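Local coordinates for protein putative hydrolase (Shewanella frigidimarina, PDB 3LHO) that probably acts as an iron-dependent dioxygenase of the 2-oxoadipate dioxygenase/decarboxylase family, here with nickel in its metal site, at residues A153-A158 with P230-E235. Numbering follows the deposited sequence.
Sequences AAWVAA and PSCFYE. With NI (nickel (II) ion), chain B.
Trp155 on helix 151-159 and Ser231 in the loop joining strands 225-230 and 235-239 are the residues whose CA atoms come nearest, 8.1 Å apart, and the indole of Trp155 spans the distance. With CG anti to the backbone N (chi1 -170°), the indole extends from the helix to the loop and gives its NE1 hydrogen to Ser231 O at 2.9 Å. The bond is nearly straight (163° at the hydrogen) and lies close to the indole plane, although the donor sits 33° off the plane of the carbonyl. Farther along the same ring edge, CZ2 meets Cys232 SG at 4.0 Å, a sulfur-aromatic contact made edge-on. Ser231 OG is engaged elsewhere, by Met20 O, while Arg45 of strand 39-47 forms a cation-pi pair with the indole. The loop leads into strand 235-239, which lies between strands 165-169 and 208-212 in the mixed sheet of this glyoxalase-clan domain, and there Glu235 OE1 binds nickel at 2.2 Å together with His41, His165 and three waters. Glu235 OE2 accepts a hydrogen bond from the oxygen of water 1, a nickel ligand, at 2.6 Å, so both carboxylate oxygens serve the site. A leucine in place of Trp155 would probably leave Ser231 O without its indole donor and take away the indole edge that Cys232 SG meets, opening a gap between helix and loop.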
ATOM      1  N   ALA A 153       9.082   8.300   3.408  1.00 17.02           N
ATOM      2  CA  ALA A 153      10.469   8.000   3.013  1.00 16.53           C
ATOM      3  C   ALA A 153      11.112   6.974   3.926  1.00 17.15           C
ATOM      4  O   ALA A 153      11.769   6.013   3.454  1.00 15.08           O
ATOM      5  CB  ALA A 153      11.333   9.315   2.985  1.00 14.07           C
ATOM      6  N   ALA A 154      10.905   7.128   5.241  1.00 15.58           N
ATOM      7  CA  ALA A 154      11.535   6.176   6.203  1.00 16.92           C
ATOM      8  C   ALA A 154      11.025   4.738   6.043  1.00 14.46           C
ATOM      9  O   ALA A 154      11.809   3.740   6.053  1.00 17.69           O
ATOM     10  CB  ALA A 154      11.304   6.676   7.652  1.00 15.25           C
ATOM     11  N   TRP A 155       9.718   4.621   5.818  1.00 17.57           N
ATOM     12  CA  TRP A 155       9.071   3.353   5.584  1.00 18.31           C
ATOM     13  C   TRP A 155       9.665   2.676   4.371  1.00 19.66           C
ATOM     14  O   TRP A 155      10.024   1.514   4.438  1.00 14.04           O
ATOM     15  CB  TRP A 155       7.545   3.504   5.412  1.00 17.81           C
ATOM     16  CG  TRP A 155       6.816   2.202   5.409  1.00 19.05           C
ATOM     17  CD1 TRP A 155       6.247   1.571   6.494  1.00 20.89           C
ATOM     18  CD2 TRP A 155       6.564   1.352   4.269  1.00 19.48           C
ATOM     19  NE1 TRP A 155       5.675   0.384   6.099  1.00 18.02           N
ATOM     20  CE2 TRP A 155       5.834   0.238   4.736  1.00 21.79           C
ATOM     21  CE3 TRP A 155       6.842   1.460   2.883  1.00 18.31           C
ATOM     22  CZ2 TRP A 155       5.418  -0.794   3.879  1.00 21.79           C
ATOM     23  CZ3 TRP A 155       6.425   0.455   2.036  1.00 24.87           C
ATOM     24  CH2 TRP A 155       5.703  -0.661   2.533  1.00 23.26           C
ATOM     25  N   VAL A 156       9.765   3.406   3.270  1.00 18.23           N
ATOM     26  CA  VAL A 156      10.345   2.822   2.059  1.00 16.75           C
ATOM     27  C   VAL A 156      11.807   2.459   2.303  1.00 16.72           C
ATOM     28  O   VAL A 156      12.237   1.365   1.931  1.00 15.80           O
ATOM     29  CB  VAL A 156      10.232   3.735   0.830  1.00 15.64           C
ATOM     30  CG1 VAL A 156      10.957   3.065  -0.326  1.00 13.60           C
ATOM     31  CG2 VAL A 156       8.798   3.977   0.458  1.00 13.08           C
ATOM     32  N   ALA A 157      12.552   3.329   3.008  1.00 15.13           N
ATOM     33  CA  ALA A 157      13.954   3.021   3.335  1.00 15.00           C
ATOM     34  C   ALA A 157      14.072   1.742   4.178  1.00 16.45           C
ATOM     35  O   ALA A 157      14.989   0.895   3.942  1.00 15.43           O
ATOM     36  CB  ALA A 157      14.626   4.228   4.044  1.00 12.98           C
ATOM     37  N   ALA A 158      13.156   1.557   5.135  1.00 15.66           N
ATOM     38  CA  ALA A 158      13.217   0.378   6.049  1.00 17.77           C
ATOM     39  C   ALA A 158      12.766  -0.931   5.409  1.00 18.07           C
ATOM     40  O   ALA A 158      13.335  -2.001   5.698  1.00 17.32           O
ATOM     41  CB  ALA A 158      12.429   0.623   7.367  1.00 16.79           C
ATOM     42  N   PRO A 230       6.809  -0.455  13.169  1.00 16.62           N
ATOM     43  CA  PRO A 230       5.557  -0.817  12.515  1.00 18.64           C
ATOM     44  C   PRO A 230       5.748  -1.220  11.066  1.00 18.01           C
ATOM     45  O   PRO A 230       6.534  -0.601  10.315  1.00 17.41           O
ATOM     46  CB  PRO A 230       4.743   0.485  12.577  1.00 16.58           C
ATOM     47  CG  PRO A 230       5.394   1.291  13.665  1.00 20.58           C
ATOM     48  CD  PRO A 230       6.825   0.973  13.542  1.00 21.10           C
ATOM     49  N   SER A 231       5.023  -2.243  10.663  1.00 19.19           N
ATOM     50  CA  SER A 231       5.148  -2.734   9.298  1.00 20.11           C
ATOM     51  C   SER A 231       3.961  -2.189   8.505  1.00 20.45           C
ATOM     52  O   SER A 231       4.027  -1.075   7.980  1.00 17.35           O
ATOM     53  CB  SER A 231       5.249  -4.268   9.286  1.00 17.85           C
ATOM     54  OG  SER A 231       4.180  -4.841  10.034  1.00 20.31           O
ATOM     55  N   CYS A 232       2.875  -2.945   8.438  1.00 19.51           N
ATOM     56  CA  CYS A 232       1.672  -2.533   7.679  1.00 18.40           C
ATOM     57  C   CYS A 232       0.402  -2.758   8.469  1.00 18.49           C
ATOM     58  O   CYS A 232       0.338  -3.659   9.319  1.00 18.69           O
ATOM     59  CB  CYS A 232       1.522  -3.403   6.433  1.00 20.68           C
ATOM     60  SG  CYS A 232       2.995  -3.539   5.380  1.00 18.96           S
ATOM     61  N   PHE A 233      -0.614  -1.956   8.162  1.00 18.73           N
ATOM     62  CA  PHE A 233      -1.982  -2.261   8.497  1.00 17.76           C
ATOM     63  C   PHE A 233      -2.710  -2.965   7.320  1.00 20.02           C
ATOM     64  O   PHE A 233      -2.200  -3.007   6.199  1.00 19.82           O
ATOM     65  CB  PHE A 233      -2.751  -0.985   8.884  1.00 15.56           C
ATOM     66  CG  PHE A 233      -2.689   0.120   7.871  1.00 18.48           C
ATOM     67  CD1 PHE A 233      -3.428   0.042   6.690  1.00 22.57           C
ATOM     68  CD2 PHE A 233      -1.918   1.249   8.095  1.00 23.45           C
ATOM     69  CE1 PHE A 233      -3.376   1.061   5.732  1.00 23.15           C
ATOM     70  CE2 PHE A 233      -1.869   2.277   7.172  1.00 21.21           C
ATOM     71  CZ  PHE A 233      -2.611   2.179   5.974  1.00 31.17           C
ATOM     72  N   TYR A 234      -3.882  -3.527   7.646  1.00 16.34           N
ATOM     73  CA  TYR A 234      -4.877  -4.053   6.708  1.00 17.21           C
ATOM     74  C   TYR A 234      -6.053  -3.071   6.772  1.00 17.57           C
ATOM     75  O   TYR A 234      -6.483  -2.686   7.853  1.00 17.04           O
ATOM     76  CB  TYR A 234      -5.306  -5.414   7.220  1.00 20.78           C
ATOM     77  CG  TYR A 234      -5.999  -6.402   6.300  1.00 21.24           C
ATOM     78  CD1 TYR A 234      -5.698  -6.502   4.928  1.00 20.40           C
ATOM     79  CD2 TYR A 234      -6.916  -7.316   6.834  1.00 15.11           C
ATOM     80  CE1 TYR A 234      -6.340  -7.461   4.118  1.00 18.65           C
ATOM     81  CE2 TYR A 234      -7.527  -8.277   6.037  1.00 18.37           C
ATOM     82  CZ  TYR A 234      -7.217  -8.360   4.687  1.00 16.43           C
ATOM     83  OH  TYR A 234      -7.839  -9.317   3.919  1.00 14.97           O
ATOM     84  N   GLU A 235      -6.560  -2.697   5.610  1.00 15.40           N
ATOM     85  CA  GLU A 235      -7.549  -1.645   5.444  1.00 17.41           C
ATOM     86  C   GLU A 235      -8.874  -2.205   4.887  1.00 17.95           C
ATOM     87  O   GLU A 235      -8.900  -3.305   4.338  1.00 17.49           O
ATOM     88  CB  GLU A 235      -6.978  -0.613   4.497  1.00 17.18           C
ATOM     89  CG  GLU A 235      -7.712   0.734   4.423  1.00 17.15           C
ATOM     90  CD  GLU A 235      -6.912   1.762   3.601  1.00 23.20           C
ATOM     91  OE1 GLU A 235      -6.935   1.659   2.349  1.00 20.10           O
ATOM     92  OE2 GLU A 235      -6.255   2.664   4.193  1.00 19.54           O
TER
HETATM   93 NI    NI B 267      -5.547   2.546   0.949  1.00 23.76          NI
HETATM   94  O   HOH W   1      -5.014   4.295   2.529  1.00 27.17           O
HETATM   95  O   HOH W   2      -6.797   4.124   0.644  1.00 21.10           O
HETATM   96  O   HOH W   3      -4.484   4.082  -0.383  1.00 21.20           O